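Local coordinates for substrate binding periplasmic protein (Ralstonia solanacearum, PDB 3LOP), which binds leucine in a pocket of its periplasmic-binding-protein fold and probably acts as the solute receptor of an amino-acid transport system, at residues Q211-Y216 against D243-Y248; I235-A240 against G346-N351; Y248-V253 against G352-E357; K131-L136 against A199-A204; A176-P179 against N184-P187. One frame throughout, in Å; residues are numbered along the deposited sequence.

Contact 1: residues Q211-Y216 against D243-Y248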
# COMPACT_ATOMS: atom_id res chain seq x y z
N GLN A 211 7.56 1.80 16.05
CA GLN A 211 8.59 2.05 17.05
C GLN A 211 8.71 3.54 17.35
O GLN A 211 8.87 3.93 18.50
CB GLN A 211 9.93 1.49 16.57
CG GLN A 211 9.98 -0.03 16.60
CD GLN A 211 9.88 -0.58 18.01
OE1 GLN A 211 9.65 -1.77 18.21
NE2 GLN A 211 10.07 0.29 19.00
N PHE A 212 8.62 4.37 16.31
CA PHE A 212 8.71 5.80 16.53
C PHE A 212 7.54 6.28 17.40
O PHE A 212 7.74 6.99 18.38
CB PHE A 212 8.67 6.57 15.20
CG PHE A 212 8.69 8.06 15.38
CD1 PHE A 212 9.89 8.75 15.47
CD2 PHE A 212 7.49 8.76 15.54
CE1 PHE A 212 9.90 10.12 15.73
CE2 PHE A 212 7.50 10.13 15.80
CZ PHE A 212 8.71 10.81 15.89
N VAL A 213 6.33 5.88 17.04
CA VAL A 213 5.15 6.28 17.80
C VAL A 213 5.21 5.85 19.26
O VAL A 213 4.96 6.65 20.16
CB VAL A 213 3.86 5.75 17.15
CG1 VAL A 213 2.65 6.05 18.03
CG2 VAL A 213 3.67 6.39 15.78
N ARG A 214 5.54 4.58 19.51
CA ARG A 214 5.62 4.09 20.88
C ARG A 214 6.63 4.87 21.71
O ARG A 214 6.32 5.33 22.81
CB ARG A 214 5.99 2.60 20.91
CG ARG A 214 6.15 2.04 22.33
CD ARG A 214 6.59 0.58 22.34
NE ARG A 214 5.50 -0.35 22.06
CZ ARG A 214 4.48 -0.60 22.88
NH1 ARG A 214 4.39 0.03 24.04
NH2 ARG A 214 3.55 -1.48 22.53
N GLN A 215 7.83 5.03 21.17
CA GLN A 215 8.91 5.74 21.86
C GLN A 215 8.64 7.23 22.02
O GLN A 215 8.90 7.80 23.08
CB GLN A 215 10.23 5.52 21.12
CG GLN A 215 10.74 4.09 21.19
CD GLN A 215 11.89 3.83 20.24
OE1 GLN A 215 12.83 4.63 20.15
NE2 GLN A 215 11.84 2.71 19.53
N TYR A 216 8.14 7.86 20.96
CA TYR A 216 7.85 9.29 21.00
C TYR A 216 6.85 9.61 22.11
O TYR A 216 7.07 10.51 22.92
CB TYR A 216 7.31 9.75 19.65
CG TYR A 216 6.92 11.22 19.59
CD1 TYR A 216 7.89 12.22 19.61
CD2 TYR A 216 5.58 11.60 19.54
CE1 TYR A 216 7.54 13.57 19.58
CE2 TYR A 216 5.22 12.94 19.51
CZ TYR A 216 6.20 13.92 19.53
OH TYR A 216 5.83 15.25 19.53
N ASP A 243 -2.44 3.23 23.64
CA ASP A 243 -2.19 4.45 24.42
C ASP A 243 -1.42 5.49 23.61
O ASP A 243 -1.64 6.69 23.76
CB ASP A 243 -1.40 4.14 25.70
CG ASP A 243 -2.23 3.44 26.75
OD1 ASP A 243 -3.48 3.43 26.64
OD2 ASP A 243 -1.64 2.91 27.72
N ALA A 244 -0.52 5.03 22.75
CA ALA A 244 0.27 5.94 21.93
C ALA A 244 -0.37 6.22 20.58
O ALA A 244 -0.14 7.27 19.99
CB ALA A 244 1.68 5.36 21.72
N VAL A 245 -1.21 5.29 20.13
CA VAL A 245 -1.83 5.40 18.82
C VAL A 245 -3.23 6.03 18.72
O VAL A 245 -3.57 6.57 17.67
CB VAL A 245 -1.85 4.01 18.12
CG1 VAL A 245 -2.51 4.10 16.76
CG2 VAL A 245 -0.42 3.50 17.97
N ARG A 246 -4.03 5.97 19.77
CA ARG A 246 -5.36 6.56 19.67
C ARG A 246 -5.25 8.02 19.22
O ARG A 246 -4.41 8.78 19.73
CB ARG A 246 -6.14 6.45 21.00
CG ARG A 246 -5.48 7.05 22.23
CD ARG A 246 -6.45 7.05 23.42
NE ARG A 246 -6.93 5.71 23.76
CZ ARG A 246 -6.38 4.93 24.69
NH1 ARG A 246 -5.33 5.35 25.39
NH2 ARG A 246 -6.88 3.72 24.93
N GLY A 247 -6.07 8.40 18.24
CA GLY A 247 -6.05 9.76 17.73
C GLY A 247 -5.28 9.91 16.42
O GLY A 247 -5.40 10.93 15.74
N TYR A 248 -4.49 8.89 16.08
CA TYR A 248 -3.71 8.88 14.85
C TYR A 248 -4.59 9.16 13.63
O TYR A 248 -5.65 8.55 13.48
CB TYR A 248 -3.03 7.51 14.70
CG TYR A 248 -2.26 7.31 13.40
CD1 TYR A 248 -1.01 7.88 13.21
CD2 TYR A 248 -2.80 6.54 12.37
CE1 TYR A 248 -0.30 7.69 12.02
CE2 TYR A 248 -2.10 6.33 11.19
CZ TYR A 248 -0.85 6.91 11.02
OH TYR A 248 -0.15 6.69 9.85

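Contact 2: residues I235-A240 against G346-N351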
# COMPACT_ATOMS: atom_id res chain seq x y z
N ILE A 235 -1.99 -2.58 12.46
CA ILE A 235 -0.68 -3.05 12.88
C ILE A 235 -0.04 -2.02 13.82
O ILE A 235 0.58 -2.38 14.82
CB ILE A 235 0.26 -3.24 11.67
CG1 ILE A 235 -0.37 -4.21 10.67
CG2 ILE A 235 1.62 -3.74 12.14
CD1 ILE A 235 0.45 -4.39 9.41
N LEU A 236 -0.20 -0.75 13.48
CA LEU A 236 0.36 0.33 14.28
C LEU A 236 -0.08 0.29 15.74
O LEU A 236 0.74 0.34 16.65
CB LEU A 236 -0.00 1.69 13.66
CG LEU A 236 0.56 2.94 14.33
CD1 LEU A 236 2.08 2.91 14.30
CD2 LEU A 236 0.05 4.18 13.62
N GLN A 237 -1.39 0.19 15.97
CA GLN A 237 -1.88 0.17 17.34
C GLN A 237 -1.48 -1.11 18.07
O GLN A 237 -1.28 -1.10 19.29
CB GLN A 237 -3.40 0.36 17.37
CG GLN A 237 -4.22 -0.76 16.77
CD GLN A 237 -5.70 -0.42 16.75
OE1 GLN A 237 -6.18 0.26 15.84
NE2 GLN A 237 -6.43 -0.87 17.76
N LYS A 238 -1.33 -2.21 17.34
CA LYS A 238 -0.94 -3.47 17.95
C LYS A 238 0.50 -3.42 18.46
O LYS A 238 0.78 -3.78 19.60
CB LYS A 238 -1.07 -4.61 16.94
CG LYS A 238 -0.37 -5.91 17.34
CD LYS A 238 -0.94 -6.49 18.63
CE LYS A 238 -2.39 -6.90 18.46
NZ LYS A 238 -2.94 -7.51 19.71
N VAL A 239 1.40 -2.95 17.61
CA VAL A 239 2.82 -2.87 17.96
C VAL A 239 3.18 -1.69 18.86
O VAL A 239 3.93 -1.85 19.82
CB VAL A 239 3.68 -2.82 16.68
CG1 VAL A 239 5.16 -2.75 17.05
CG2 VAL A 239 3.40 -4.05 15.82
N ALA A 240 2.66 -0.51 18.56
CA ALA A 240 2.97 0.68 19.35
C ALA A 240 2.11 0.82 20.60
O ALA A 240 2.50 1.50 21.55
CB ALA A 240 2.83 1.93 18.49
N GLY A 346 -9.48 9.58 7.80
CA GLY A 346 -9.94 8.72 8.88
C GLY A 346 -9.12 8.95 10.13
O GLY A 346 -8.12 9.66 10.11
N VAL A 347 -9.55 8.33 11.23
CA VAL A 347 -8.86 8.48 12.50
C VAL A 347 -9.02 7.22 13.35
O VAL A 347 -9.99 6.48 13.22
CB VAL A 347 -9.44 9.68 13.29
CG1 VAL A 347 -10.90 9.43 13.63
CG2 VAL A 347 -8.63 9.91 14.56
N VAL A 348 -8.04 6.97 14.21
CA VAL A 348 -8.10 5.82 15.10
C VAL A 348 -8.81 6.30 16.36
O VAL A 348 -8.32 7.20 17.05
CB VAL A 348 -6.70 5.29 15.45
CG1 VAL A 348 -6.79 4.18 16.48
CG2 VAL A 348 -6.02 4.78 14.19
N GLY A 349 -9.97 5.70 16.64
CA GLY A 349 -10.74 6.08 17.81
C GLY A 349 -10.12 5.70 19.15
O GLY A 349 -9.12 4.99 19.19
N PRO A 350 -10.71 6.16 20.27
CA PRO A 350 -10.21 5.87 21.61
C PRO A 350 -9.94 4.41 21.92
O PRO A 350 -9.03 4.09 22.68
CB PRO A 350 -11.30 6.45 22.51
CG PRO A 350 -11.80 7.61 21.71
CD PRO A 350 -11.92 7.01 20.33
N ASN A 351 -10.72 3.51 21.32
CA ASN A 351 -10.54 2.09 21.55
C ASN A 351 -9.94 1.36 20.35
O ASN A 351 -9.92 0.13 20.31
CB ASN A 351 -11.88 1.45 21.94
CG ASN A 351 -12.52 2.15 23.13
OD1 ASN A 351 -11.87 2.38 24.15
ND2 ASN A 351 -13.79 2.49 23.00

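Contact 3: residues Y248-V253 against G352-E357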
# COMPACT_ATOMS: atom_id res chain seq x y z
N TYR A 248 -4.49 8.89 16.08
CA TYR A 248 -3.71 8.88 14.85
C TYR A 248 -4.59 9.16 13.63
O TYR A 248 -5.65 8.55 13.48
CB TYR A 248 -3.03 7.51 14.70
CG TYR A 248 -2.26 7.31 13.40
CD1 TYR A 248 -1.01 7.88 13.21
CD2 TYR A 248 -2.80 6.54 12.37
CE1 TYR A 248 -0.30 7.69 12.02
CE2 TYR A 248 -2.10 6.33 11.19
CZ TYR A 248 -0.85 6.91 11.02
OH TYR A 248 -0.15 6.69 9.85
N SER A 249 -4.15 10.08 12.78
CA SER A 249 -4.88 10.46 11.58
C SER A 249 -4.31 9.77 10.34
O SER A 249 -3.10 9.56 10.22
CB SER A 249 -4.84 11.97 11.38
OG SER A 249 -5.62 12.64 12.34
N LEU A 250 -5.19 9.45 9.40
CA LEU A 250 -4.76 8.77 8.18
C LEU A 250 -5.67 9.09 7.01
O LEU A 250 -6.70 9.75 7.17
CB LEU A 250 -4.74 7.26 8.39
CG LEU A 250 -6.10 6.64 8.74
CD1 LEU A 250 -6.28 5.33 7.99
CD2 LEU A 250 -6.21 6.45 10.24
N ALA A 251 -5.28 8.62 5.84
CA ALA A 251 -6.08 8.80 4.64
C ALA A 251 -6.48 7.41 4.17
O ALA A 251 -5.63 6.55 3.95
CB ALA A 251 -5.27 9.52 3.56
N LEU A 252 -7.78 7.19 4.04
CA LEU A 252 -8.31 5.91 3.59
C LEU A 252 -8.27 5.86 2.07
O LEU A 252 -8.84 6.73 1.41
CB LEU A 252 -9.75 5.75 4.06
CG LEU A 252 -10.01 5.78 5.57
CD1 LEU A 252 -11.49 6.01 5.85
CD2 LEU A 252 -9.54 4.49 6.18
N VAL A 253 -7.59 4.86 1.51
CA VAL A 253 -7.50 4.71 0.06
C VAL A 253 -7.99 3.32 -0.36
O VAL A 253 -7.94 2.95 -1.53
CB VAL A 253 -6.05 4.92 -0.45
CG1 VAL A 253 -5.60 6.34 -0.13
CG2 VAL A 253 -5.11 3.91 0.18
N GLY A 352 -9.45 2.12 19.38
CA GLY A 352 -8.82 1.51 18.22
C GLY A 352 -9.59 1.40 16.92
O GLY A 352 -9.01 1.04 15.90
N LEU A 353 -10.89 1.70 16.94
CA LEU A 353 -11.68 1.61 15.72
C LEU A 353 -11.28 2.69 14.72
O LEU A 353 -11.08 3.85 15.10
CB LEU A 353 -13.17 1.75 16.04
CG LEU A 353 -14.13 1.68 14.85
CD1 LEU A 353 -14.06 0.29 14.21
CD2 LEU A 353 -15.55 1.98 15.31
N VAL A 354 -11.16 2.32 13.45
CA VAL A 354 -10.83 3.30 12.42
C VAL A 354 -12.13 3.91 11.91
O VAL A 354 -12.98 3.20 11.36
CB VAL A 354 -10.06 2.67 11.25
CG1 VAL A 354 -9.87 3.69 10.13
CG2 VAL A 354 -8.71 2.16 11.74
N ILE A 355 -12.29 5.21 12.12
CA ILE A 355 -13.49 5.93 11.72
C ILE A 355 -13.24 6.88 10.56
O ILE A 355 -12.25 7.61 10.56
CB ILE A 355 -14.04 6.74 12.91
CG1 ILE A 355 -14.22 5.81 14.12
CG2 ILE A 355 -15.36 7.40 12.53
CD1 ILE A 355 -14.58 6.54 15.39
N GLN A 356 -14.14 6.87 9.57
CA GLN A 356 -14.01 7.76 8.42
C GLN A 356 -14.49 9.16 8.77
O GLN A 356 -15.32 9.33 9.67
CB GLN A 356 -14.81 7.23 7.23
CG GLN A 356 -16.31 7.22 7.46
CD GLN A 356 -17.10 7.04 6.17
OE1 GLN A 356 -18.32 6.88 6.20
NE2 GLN A 356 -16.41 7.08 5.04
N GLU A 357 -13.98 10.14 8.04
CA GLU A 357 -14.31 11.56 8.23
C GLU A 357 -13.40 12.20 9.27
O GLU A 357 -12.48 11.52 9.78
CB GLU A 357 -15.78 11.74 8.63
CG GLU A 357 -16.75 11.80 7.45
CD GLU A 357 -18.18 12.08 7.87
OE1 GLU A 357 -18.38 12.96 8.73
OE2 GLU A 357 -19.10 11.44 7.33

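Contact 4: residues K131-L136 against A199-A204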
# COMPACT_ATOMS: atom_id res chain seq x y z
N LYS A 131 -4.52 16.05 1.21
CA LYS A 131 -5.70 16.00 2.06
C LYS A 131 -5.40 16.14 3.55
O LYS A 131 -6.03 16.95 4.23
CB LYS A 131 -6.46 14.69 1.79
CG LYS A 131 -7.97 14.80 2.00
CD LYS A 131 -8.68 13.54 1.51
CE LYS A 131 -10.19 13.66 1.66
NZ LYS A 131 -10.73 14.80 0.87
N MSE A 132 -4.44 15.37 4.05
CA MSE A 132 -4.09 15.42 5.47
C MSE A 132 -3.42 16.72 5.91
O MSE A 132 -3.77 17.28 6.95
CB MSE A 132 -3.17 14.25 5.85
CG MSE A 132 -3.86 12.91 5.91
SE MSE A 132 -2.67 11.53 6.57
CE MSE A 132 -1.88 10.99 4.89
N ILE A 133 -2.45 17.18 5.14
CA ILE A 133 -1.75 18.41 5.49
C ILE A 133 -2.67 19.62 5.39
O ILE A 133 -2.65 20.49 6.26
CB ILE A 133 -0.50 18.61 4.60
CG1 ILE A 133 0.48 17.45 4.83
CG2 ILE A 133 0.18 19.93 4.93
CD1 ILE A 133 0.98 17.33 6.26
N THR A 134 -3.48 19.68 4.34
CA THR A 134 -4.39 20.81 4.19
C THR A 134 -5.38 20.84 5.36
O THR A 134 -5.77 21.92 5.81
CB THR A 134 -5.16 20.73 2.86
OG1 THR A 134 -4.23 20.82 1.78
CG2 THR A 134 -6.16 21.87 2.75
N ALA A 135 -5.78 19.67 5.84
CA ALA A 135 -6.70 19.59 6.97
C ALA A 135 -6.04 20.20 8.20
O ALA A 135 -6.68 20.93 8.96
CB ALA A 135 -7.09 18.14 7.23
N LEU A 136 -4.76 19.90 8.40
CA LEU A 136 -4.01 20.43 9.55
C LEU A 136 -3.90 21.95 9.46
O LEU A 136 -4.16 22.66 10.44
CB LEU A 136 -2.61 19.84 9.60
CG LEU A 136 -2.43 18.38 10.04
CD1 LEU A 136 -0.98 17.97 9.85
CD2 LEU A 136 -2.84 18.21 11.49
N ALA A 199 2.39 18.74 15.04
CA ALA A 199 2.02 17.51 14.35
C ALA A 199 3.26 16.91 13.70
O ALA A 199 4.18 17.62 13.32
CB ALA A 199 0.96 17.81 13.27
N ILE A 200 3.27 15.58 13.61
CA ILE A 200 4.39 14.88 12.99
C ILE A 200 3.82 13.91 11.96
O ILE A 200 2.97 13.07 12.29
CB ILE A 200 5.21 14.09 14.02
CG1 ILE A 200 5.94 15.06 14.95
CG2 ILE A 200 6.22 13.20 13.29
CD1 ILE A 200 6.65 14.38 16.11
N PHE A 201 4.28 14.06 10.73
CA PHE A 201 3.83 13.22 9.63
C PHE A 201 4.82 12.07 9.45
O PHE A 201 6.04 12.29 9.42
CB PHE A 201 3.74 14.05 8.35
CG PHE A 201 3.21 13.30 7.17
CD1 PHE A 201 4.06 12.55 6.37
CD2 PHE A 201 1.85 13.34 6.87
CE1 PHE A 201 3.56 11.83 5.28
CE2 PHE A 201 1.34 12.63 5.79
CZ PHE A 201 2.20 11.88 4.99
N LEU A 202 4.31 10.86 9.35
CA LEU A 202 5.16 9.68 9.20
C LEU A 202 5.26 9.17 7.77
O LEU A 202 4.35 8.51 7.26
CB LEU A 202 4.65 8.56 10.11
CG LEU A 202 4.36 8.92 11.57
CD1 LEU A 202 3.80 7.69 12.28
CD2 LEU A 202 5.62 9.43 12.26
N GLY A 203 6.37 9.49 7.11
CA GLY A 203 6.61 9.02 5.76
C GLY A 203 7.50 7.82 5.95
O GLY A 203 8.69 7.83 5.60
N ALA A 204 6.92 6.77 6.52
CA ALA A 204 7.65 5.56 6.84
C ALA A 204 6.86 4.28 6.63
O ALA A 204 5.68 4.31 6.27
CB ALA A 204 8.11 5.63 8.29

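Contact 5: residues A176-P179 against N184-P187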
# COMPACT_ATOMS: atom_id res chain seq x y z
N ALA A 176 13.46 14.24 10.39
CA ALA A 176 14.40 13.25 10.89
C ALA A 176 14.21 11.97 10.09
O ALA A 176 13.09 11.58 9.78
CB ALA A 176 14.17 13.00 12.37
N SER A 177 15.32 11.30 9.78
CA SER A 177 15.27 10.08 8.99
C SER A 177 15.64 8.82 9.75
O SER A 177 16.07 8.86 10.90
CB SER A 177 16.22 10.22 7.80
OG SER A 177 17.57 10.28 8.25
N TYR A 178 15.45 7.68 9.08
CA TYR A 178 15.80 6.38 9.62
C TYR A 178 16.14 5.53 8.39
O TYR A 178 15.63 5.78 7.30
CB TYR A 178 14.63 5.77 10.41
CG TYR A 178 13.49 5.28 9.55
CD1 TYR A 178 13.53 4.01 8.98
CD2 TYR A 178 12.40 6.10 9.27
CE1 TYR A 178 12.50 3.57 8.14
CE2 TYR A 178 11.37 5.66 8.44
CZ TYR A 178 11.43 4.40 7.88
OH TYR A 178 10.43 3.98 7.04
N PRO A 179 17.02 4.52 8.55
CA PRO A 179 17.43 3.64 7.44
C PRO A 179 16.36 2.68 6.94
O PRO A 179 15.64 2.07 7.73
CB PRO A 179 18.63 2.89 8.03
CG PRO A 179 19.09 3.76 9.17
CD PRO A 179 17.81 4.25 9.76
N ASN A 184 15.33 1.38 13.07
CA ASN A 184 16.26 2.16 13.89
C ASN A 184 15.87 3.63 13.86
O ASN A 184 16.46 4.43 13.13
CB ASN A 184 17.69 1.98 13.38
CG ASN A 184 18.17 0.54 13.49
OD1 ASN A 184 17.82 -0.17 14.43
ND2 ASN A 184 18.98 0.12 12.52
N VAL A 185 14.88 3.97 14.68
CA VAL A 185 14.36 5.33 14.75
C VAL A 185 14.79 6.13 15.98
O VAL A 185 14.36 7.27 16.15
CB VAL A 185 12.82 5.31 14.70
CG1 VAL A 185 12.34 4.69 13.39
CG2 VAL A 185 12.27 4.51 15.88
N GLY A 186 15.63 5.54 16.82
CA GLY A 186 16.08 6.22 18.02
C GLY A 186 16.50 7.67 17.80
O GLY A 186 15.97 8.58 18.43
N PRO A 187 17.47 7.91 16.91
CA PRO A 187 17.95 9.26 16.63
C PRO A 187 16.82 10.18 16.16
O PRO A 187 16.78 11.37 16.49
CB PRO A 187 19.00 9.04 15.55
CG PRO A 187 19.55 7.69 15.91
CD PRO A 187 18.30 6.91 16.21
O HOH W 1 16.67 7.39 13.30

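Contact 1: residues Q211-Y216 against D243-Y248
Val213 of helix 206-218 meets Ala244 and Val245 of the short helix 242-245. From CB, the side chain of Val213 divides into two branches. A chi1 of 174° points CG1 away from the residue's own N and towards the second segment. Val213 CG1 reaches 3.6 Å from Ala244 O and 3.9 Å from Ala244 CB. The same methyl, Val213 CG1, lies 4.0 Å from Val245 CG2, so one branch touches both residues. The other branch, CG2, turns to Leu202 of strand 199-203 in the four-stranded parallel sheet.

Ala244 also packs against backbone. Ala244 CB stands 3.9 Å from Val213 O and 4.2 Å from Arg214 CA. Arg214 is exposed, and its NH2 is hydrogen-bonded to Val239 O.

Beyond the touching residues the chain turns. Val245 to Tyr248 form a type II turn, closed by Tyr248 N to Val245 O at 3.0 Å. Gly247 takes the positive phi there. On the outer side Arg246 NH1 makes a salt bridge of 2.9 Å to Asp243 OD1.

No hydrogen bond joins the segments. Small aliphatic groups in van der Waals contact fit the helices together, and the charged groups stay at the exposed margin.

Contact 2: residues I235-A240 against G346-N351
Gln237 on helix 233-240 reaches across to Val348, at the end of strand 344-348. The contact is small, and no hydrogen bond crosses it.

The packing is van der Waals. With chi1 at 67°, Gln237 holds CG back over its own main chain, and the rest of the side chain then runs extended. This carries the terminal amide over to Val348. The amide end lies against the CG1 methyl of Val348, and the two side chains cross obliquely. The CG1 branch of Val348 does the touching. Nearer the turn, the same amide end passes loosely by the carbonyl of Asn351.

The hydrogen bonds run within or beside the segments. Ala240 N bonds to Leu236 O at 2.8 Å, and Val239 N to Ile235 O at 3.0 Å, as in a regular helix. Val348 pairs through its backbone with Gly247 and Tyr248, and Pro350 O accepts a hydrogen bond from Arg246 NE.

Val245 lies against Gln237 from helix 242-245. The contact thus joins a helix that packs on helix 206-218 to the middle strand of a small three-stranded antiparallel sheet. Both belong to the same lobe of an alpha/beta periplasmic binding protein.

Contact 3: residues Y248-V253 against G352-E357
Leu252 and Val354 meet where the axes of the two short strand segments, 249-252 and 354-356, come within 8.9 Å, with their N-to-C directions at 63°. The two strands are not paired with each other. No hydrogen bond joins them, and the contact is made by side chains.

Leu252 carries most of it. Its CG lies anti to the carbonyl carbon (chi1 -60°), which turns the two methyls to the second strand. Leu252 CD2 packs at 4.0 Å from Val354 CG1, and these side chains slide past each other in opposite directions. Leu252 CD1 goes to Gln356 instead, 3.8 Å from Gln356 CB and 4.0 Å from Gln356 CA. Leu252 and Gln356 cross at about a right angle.

Both strands are edges of a three-stranded antiparallel sheet, with strand 344-348 between them. Leu250 and Leu252 bond to that middle strand through Gly346 and Glu344, and Ile355 bonds to it through Val347. The leucines and Val354 thus touch across one face of the twisted sheet. Phe284 of helix 284-303 covers Leu252 and Val354 there.

Leu250 starts off aside, but its tip turns in, with Leu250 CD1 a looser 4.5 Å from Val354 CG1, the same methyl that Leu252 touches. Val354 O accepts a hydrogen bond from Asn256 ND2.

Contact 4: residues K131-L136 against A199-A204
With chi1 at -176°, Phe201 swings its ring away from its own N and out from the strand to Met132 and Ile133 on the helix. Met132, a selenomethionine, is extended to SE and then bends at chi3 (-88°), so that its methyl meets the ring.

The setting is an alpha/beta layer. Helix 125-138 lies on one face of a four-stranded parallel sheet and runs antiparallel to strand 199-203. The axes of the two short segments approach to 11.0 Å. The other face is covered by helix 206-218, which packs on Ile200 and Leu202.

Met132 CE comes to the ring edge, near its plane, 3.7 Å from Phe201 CE2. Met132 SE lies 5.5 Å from the centroid of the Phe201 ring, an oblique Met-aromatic contact. Ile133 begins off to one side, but its end swings in, and Ile133 CD1 reaches 4.1 Å from Phe201 CD2. Both chains cross the phenylalanine at about a right angle.

Val161 of helix 152-166 and Leu226 of strand 224-227 also touch the ring. All the residues that meet are buried, and no polar bond crosses between helix and strand.

One turn further on, Leu136 leans to the start of the strand, and Leu136 CD1 rests 3.9 Å from Ala199 CB.

Contact 5: residues A176-P179 against N184-P187
Tyr178 and Val185 lie side by side and point the same way. Tyr178 lies on strand 174-178, and Val185 comes just before helix 186-194. The tyrosine CB points at the second segment, and a chi1 of 73° turns the ring away from it. Val185 CG1 lies 3.9 Å from Tyr178 CB and 4.1 Å from Tyr178 CG. It touches the root of the ring obliquely.

The carbonyl of Asn184 lies against the same group and the proline beside it. Asn184 O is 3.5 Å from Tyr178 CB and 3.6 Å from Pro179 CD. Pro179 CD also comes to 4.3 Å from Asn184 CB, on the exposed side.

No direct hydrogen bond joins the two segments. A water does so instead. The water donates to Ser177 O at 2.9 Å and to Asn184 O at 3.0 Å, and so bridges two backbone carbonyls that could not bond to each other.

The far end of Tyr178 belongs to the pocket side. Its OH is hydrogen-bonded to Gln149 OE1 and to Thr205 N. Thr205 lines the leucine pocket, and the Tyr178 side chain is about 7 Å from the bound leucine at the nearest atoms. Pro208 of helix 206-218 packs on both Tyr178 and Val185.

The segments flank a short loop of the beta-alpha connection at the edge of the parallel sheet. The chemistry implies two roles for Tyr178: its CB packs against the loop, while its hydroxyl bonds a pocket residue, consistent with second-shell support of the leucine site.

Contacts 1 and 4 are buried, whereas contacts 2, 3 and 5 are only partly so. Contacts 1, 4 and 5 gather round the four-stranded parallel sheet. Contact 4 packs a helix on one face, and contact 1 uses helix 206-218 on the other. Contact 5 lies by an edge strand. Contacts 2 and 3 reach the small antiparallel sheet through strands 344-348, 249-252 and 354-356. Their chemistry differs with place. Contacts 1 and 3 are mainly aliphatic packing, and contact 4 adds an aromatic ring. Contact 2 sets an amide end against a methyl, and contact 5, at a more exposed edge, is partly water-mediated. Met132 of contact 4 also touches Leu250 and Ala251 of contact 3.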